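Local coordinates for protein methylocystis parvus OBBP MbnE (Methylocystis parvus OBBP, PDB 5ICQ) that probably binds the copper-chelating peptide methanobactin in the periplasm, as a solute-binding protein of family 5, and takes part in its transport, at residues P142-L154 with V170-Y183. Sequence-based numbering, arbitrary orientation.
Sequences PITAEDVLFSFDL and VKSATAPDPHRVAY
Segment 145-154 of helix 145-158 runs along the hairpin formed by strands 172-175 and 180-183, nearly antiparallel to the first (159°), with the two axes approaching to 8.6 Å. Its axis comes within 8.2 Å of that of strand 180-183, whose direction it follows obliquely. One backbone bond fastens its first turn: A145 N donates to P178 O over 2.8 Å, nearly straight at the hydrogen (161°) though tilted from the carbonyl plane, so an amide with no partner inside the helix is satisfied by the hairpin turn. T144 and D147 close the same helix end as a capping box, in which T144 N gives a good bond to D147 OD2 and E146 N only a weak one to T144 OG1. Beside the A145 N-P178 O bond, A145 CB stands 3.5 Å from A175 CB and also touches V181 CG2. The receiving turn is type I, D177 to R180, and contains an Asx turn in which D177 OD1 accepts from H179 N. T174 and A182 pair through two backbone bonds, and 180-184 continues the antiparallel sheet onto strand 126-131; the contact is thus helix-on-sheet packing, with the helix covering the sheet's marginal hairpin. Further along, V181 presents both methyls: CG2 meets V148 CB at 3.7 Å, while CG1, anti to the backbone N, meets L149 CD2. The two methyls of L149 lie along the helix-facing side of strand 172-175, CD2 on A173 CB at 3.7 Å and CD1 on A175 CB. F152 CG is likewise anti to its N (chi1 173°), which sends the ring down to the sheet, where Y183 CE1 sits 3.8 Å above one face, offset toward the rim. V170 CB reaches F152 CZ at 3.9 Å from the opposite direction, and L197 of helix 193-198 touches F152, V170 and Y183 alike.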
# COMPACT_ATOMS: atom_id res chain seq x y z
N PRO A 142 -11.17 30.52 -11.14
CA PRO A 142 -10.41 29.66 -12.07
C PRO A 142 -9.12 29.15 -11.44
O PRO A 142 -8.46 29.85 -10.68
CB PRO A 142 -10.10 30.60 -13.25
CG PRO A 142 -11.19 31.63 -13.20
CD PRO A 142 -11.49 31.83 -11.74
N ILE A 143 -8.77 27.91 -11.78
CA ILE A 143 -7.46 27.38 -11.43
C ILE A 143 -6.44 27.89 -12.44
O ILE A 143 -6.66 27.80 -13.65
CB ILE A 143 -7.49 25.85 -11.40
CG1 ILE A 143 -8.59 25.36 -10.45
CG2 ILE A 143 -6.11 25.30 -11.02
CD1 ILE A 143 -8.64 23.81 -10.29
N THR A 144 -5.31 28.42 -11.95
CA THR A 144 -4.25 28.88 -12.85
C THR A 144 -2.91 28.29 -12.41
O THR A 144 -2.79 27.66 -11.36
CB THR A 144 -4.15 30.41 -12.89
OG1 THR A 144 -3.70 30.90 -11.62
CG2 THR A 144 -5.51 31.04 -13.22
N ALA A 145 -1.89 28.52 -13.24
CA ALA A 145 -0.55 28.05 -12.91
C ALA A 145 -0.08 28.59 -11.56
O ALA A 145 0.68 27.92 -10.85
CB ALA A 145 0.44 28.45 -14.01
N GLU A 146 -0.54 29.79 -11.19
CA GLU A 146 -0.20 30.36 -9.89
C GLU A 146 -0.64 29.45 -8.74
O GLU A 146 0.08 29.32 -7.74
CB GLU A 146 -0.84 31.75 -9.76
CG GLU A 146 -0.58 32.49 -8.44
CD GLU A 146 -1.32 33.83 -8.34
OE1 GLU A 146 -2.45 33.95 -8.87
OE2 GLU A 146 -0.77 34.77 -7.72
N ASP A 147 -1.81 28.79 -8.87
CA ASP A 147 -2.24 27.86 -7.82
C ASP A 147 -1.36 26.62 -7.77
O ASP A 147 -1.09 26.09 -6.69
CB ASP A 147 -3.70 27.43 -8.03
CG ASP A 147 -4.66 28.60 -7.94
OD1 ASP A 147 -4.76 29.17 -6.83
OD2 ASP A 147 -5.30 28.93 -8.96
N VAL A 148 -0.93 26.12 -8.93
CA VAL A 148 -0.09 24.92 -8.96
C VAL A 148 1.27 25.22 -8.33
O VAL A 148 1.80 24.41 -7.56
CB VAL A 148 0.06 24.40 -10.40
CG1 VAL A 148 0.98 23.16 -10.42
CG2 VAL A 148 -1.30 24.07 -10.99
N LEU A 149 1.87 26.37 -8.66
CA LEU A 149 3.17 26.72 -8.09
C LEU A 149 3.05 27.02 -6.60
O LEU A 149 3.96 26.70 -5.82
CB LEU A 149 3.76 27.92 -8.83
CG LEU A 149 4.17 27.67 -10.28
CD1 LEU A 149 4.77 28.94 -10.89
CD2 LEU A 149 5.17 26.52 -10.38
N PHE A 150 1.96 27.68 -6.18
CA PHE A 150 1.70 27.89 -4.76
C PHE A 150 1.63 26.56 -4.02
O PHE A 150 2.19 26.41 -2.93
CB PHE A 150 0.39 28.67 -4.61
CG PHE A 150 -0.24 28.56 -3.24
CD1 PHE A 150 0.18 29.37 -2.20
CD2 PHE A 150 -1.29 27.68 -3.02
CE1 PHE A 150 -0.40 29.30 -0.95
CE2 PHE A 150 -1.89 27.59 -1.76
CZ PHE A 150 -1.44 28.41 -0.72
N SER A 151 0.93 25.57 -4.61
CA SER A 151 0.78 24.28 -3.96
C SER A 151 2.10 23.53 -3.91
O SER A 151 2.44 22.91 -2.90
CB SER A 151 -0.28 23.45 -4.69
OG SER A 151 -1.54 24.11 -4.68
N PHE A 152 2.84 23.56 -5.02
CA PHE A 152 4.16 22.93 -5.06
C PHE A 152 5.08 23.51 -3.99
O PHE A 152 5.70 22.77 -3.23
CB PHE A 152 4.77 23.13 -6.45
CG PHE A 152 6.20 22.67 -6.56
CD1 PHE A 152 6.51 21.33 -6.69
CD2 PHE A 152 7.24 23.60 -6.53
CE1 PHE A 152 7.83 20.91 -6.79
CE2 PHE A 152 8.57 23.18 -6.64
CZ PHE A 152 8.86 21.83 -6.77
N ASP A 153 5.16 24.84 -3.91
CA ASP A 153 6.02 25.48 -2.91
C ASP A 153 5.59 25.13 -1.49
O ASP A 153 6.44 24.86 -0.63
CB ASP A 153 6.02 26.99 -3.09
CG ASP A 153 6.74 27.42 -4.35
OD1 ASP A 153 7.67 26.71 -4.78
OD2 ASP A 153 6.38 28.49 -4.89
N LEU A 154 4.29 25.16 -1.23
CA LEU A 154 3.78 24.89 0.12
C LEU A 154 4.06 23.45 0.52
O LEU A 154 4.51 23.18 1.65
CB LEU A 154 2.28 25.16 0.18
CG LEU A 154 1.54 24.76 1.47
CD1 LEU A 154 2.07 25.56 2.66
CD2 LEU A 154 0.05 24.97 1.30
N VAL A 170 13.29 18.80 -7.84
CA VAL A 170 12.99 19.60 -9.02
C VAL A 170 13.99 20.75 -9.13
O VAL A 170 14.27 21.44 -8.14
CB VAL A 170 11.55 20.13 -8.95
CG1 VAL A 170 11.28 21.09 -10.10
CG2 VAL A 170 10.57 18.98 -8.98
N LYS A 171 14.52 20.97 -10.34
CA LYS A 171 15.49 22.05 -10.51
C LYS A 171 14.81 23.41 -10.59
O LYS A 171 15.28 24.38 -9.98
CB LYS A 171 16.33 21.80 -11.76
CG LYS A 171 17.27 20.60 -11.65
CD LYS A 171 18.17 20.75 -10.43
CE LYS A 171 19.34 19.77 -10.47
NZ LYS A 171 18.91 18.36 -10.30
N SER A 172 13.70 23.52 -11.33
CA SER A 172 12.93 24.75 -11.31
C SER A 172 11.48 24.44 -11.63
O SER A 172 11.18 23.46 -12.32
CB SER A 172 13.46 25.80 -12.29
OG SER A 172 13.13 25.49 -13.63
N ALA A 173 10.58 25.27 -11.10
CA ALA A 173 9.15 25.21 -11.37
C ALA A 173 8.70 26.61 -11.76
O ALA A 173 8.80 27.54 -10.95
CB ALA A 173 8.37 24.73 -10.15
N THR A 174 8.21 26.76 -12.99
CA THR A 174 7.85 28.07 -13.52
C THR A 174 6.54 27.98 -14.28
O THR A 174 6.06 26.90 -14.63
CB THR A 174 8.93 28.63 -14.45
OG1 THR A 174 9.02 27.79 -15.61
CG2 THR A 174 10.29 28.68 -13.76
N ALA A 175 5.97 29.15 -14.55
CA ALA A 175 4.73 29.28 -15.31
C ALA A 175 5.03 30.15 -16.53
O ALA A 175 5.00 31.38 -16.43
CB ALA A 175 3.62 29.90 -14.46
N PRO A 176 5.34 29.55 -17.68
CA PRO A 176 5.57 30.38 -18.88
C PRO A 176 4.36 31.23 -19.24
O PRO A 176 4.52 32.30 -19.84
CB PRO A 176 5.89 29.34 -19.97
CG PRO A 176 5.43 28.03 -19.43
CD PRO A 176 5.55 28.12 -17.94
N ASP A 177 3.16 30.78 -18.89
CA ASP A 177 1.95 31.58 -18.99
C ASP A 177 0.95 31.03 -17.98
O ASP A 177 1.19 29.97 -17.38
CB ASP A 177 1.38 31.54 -20.43
CG ASP A 177 1.01 30.15 -20.87
OD1 ASP A 177 -0.06 29.66 -20.44
OD2 ASP A 177 1.78 29.55 -21.66
N PRO A 178 -0.16 31.72 -17.73
CA PRO A 178 -1.08 31.29 -16.66
C PRO A 178 -1.69 29.90 -16.85
O PRO A 178 -2.31 29.39 -15.91
CB PRO A 178 -2.18 32.37 -16.67
CG PRO A 178 -1.49 33.57 -17.21
CD PRO A 178 -0.55 33.05 -18.25
N HIS A 179 -1.53 29.26 -18.02
CA HIS A 179 -2.12 27.95 -18.26
C HIS A 179 -1.08 26.85 -18.47
O HIS A 179 -1.44 25.77 -18.95
CB HIS A 179 -3.07 28.01 -19.45
CG HIS A 179 -4.27 28.87 -19.21
ND1 HIS A 179 -4.45 30.09 -19.82
CD2 HIS A 179 -5.34 28.70 -18.40
CE1 HIS A 179 -5.58 30.63 -19.41
NE2 HIS A 179 -6.14 29.81 -18.55
N ARG A 180 0.18 27.11 -18.14
CA ARG A 180 1.23 26.11 -18.27
C ARG A 180 2.12 26.13 -17.03
O ARG A 180 2.46 27.21 -16.54
CB ARG A 180 2.10 26.37 -19.52
CG ARG A 180 1.48 25.94 -20.83
CD ARG A 180 2.33 26.41 -22.00
NE ARG A 180 1.91 25.84 -23.28
CZ ARG A 180 0.90 26.30 -24.01
NH1 ARG A 180 0.19 27.33 -23.60
NH2 ARG A 180 0.60 25.71 -25.16
N VAL A 181 2.48 24.95 -16.54
CA VAL A 181 3.44 24.79 -15.46
C VAL A 181 4.58 23.92 -15.98
O VAL A 181 4.36 22.76 -16.35
CB VAL A 181 2.82 24.16 -14.20
CG1 VAL A 181 3.87 24.03 -13.10
CG2 VAL A 181 1.62 24.97 -13.74
N ALA A 182 5.80 24.47 -15.99
CA ALA A 182 6.98 23.79 -16.51
C ALA A 182 7.88 23.39 -15.35
O ALA A 182 8.31 24.25 -14.56
CB ALA A 182 7.74 24.70 -17.48
N TYR A 183 8.17 22.10 -15.24
CA TYR A 183 9.10 21.57 -14.25
C TYR A 183 10.40 21.14 -14.94
O TYR A 183 10.37 20.30 -15.85
CB TYR A 183 8.50 20.39 -13.49
CG TYR A 183 7.36 20.73 -12.56
CD1 TYR A 183 7.59 21.34 -11.33
CD2 TYR A 183 6.05 20.38 -12.87
CE1 TYR A 183 6.56 21.63 -10.47
CE2 TYR A 183 5.00 20.67 -12.01
CZ TYR A 183 5.26 21.29 -10.81
OH TYR A 183 4.22 21.58 -9.95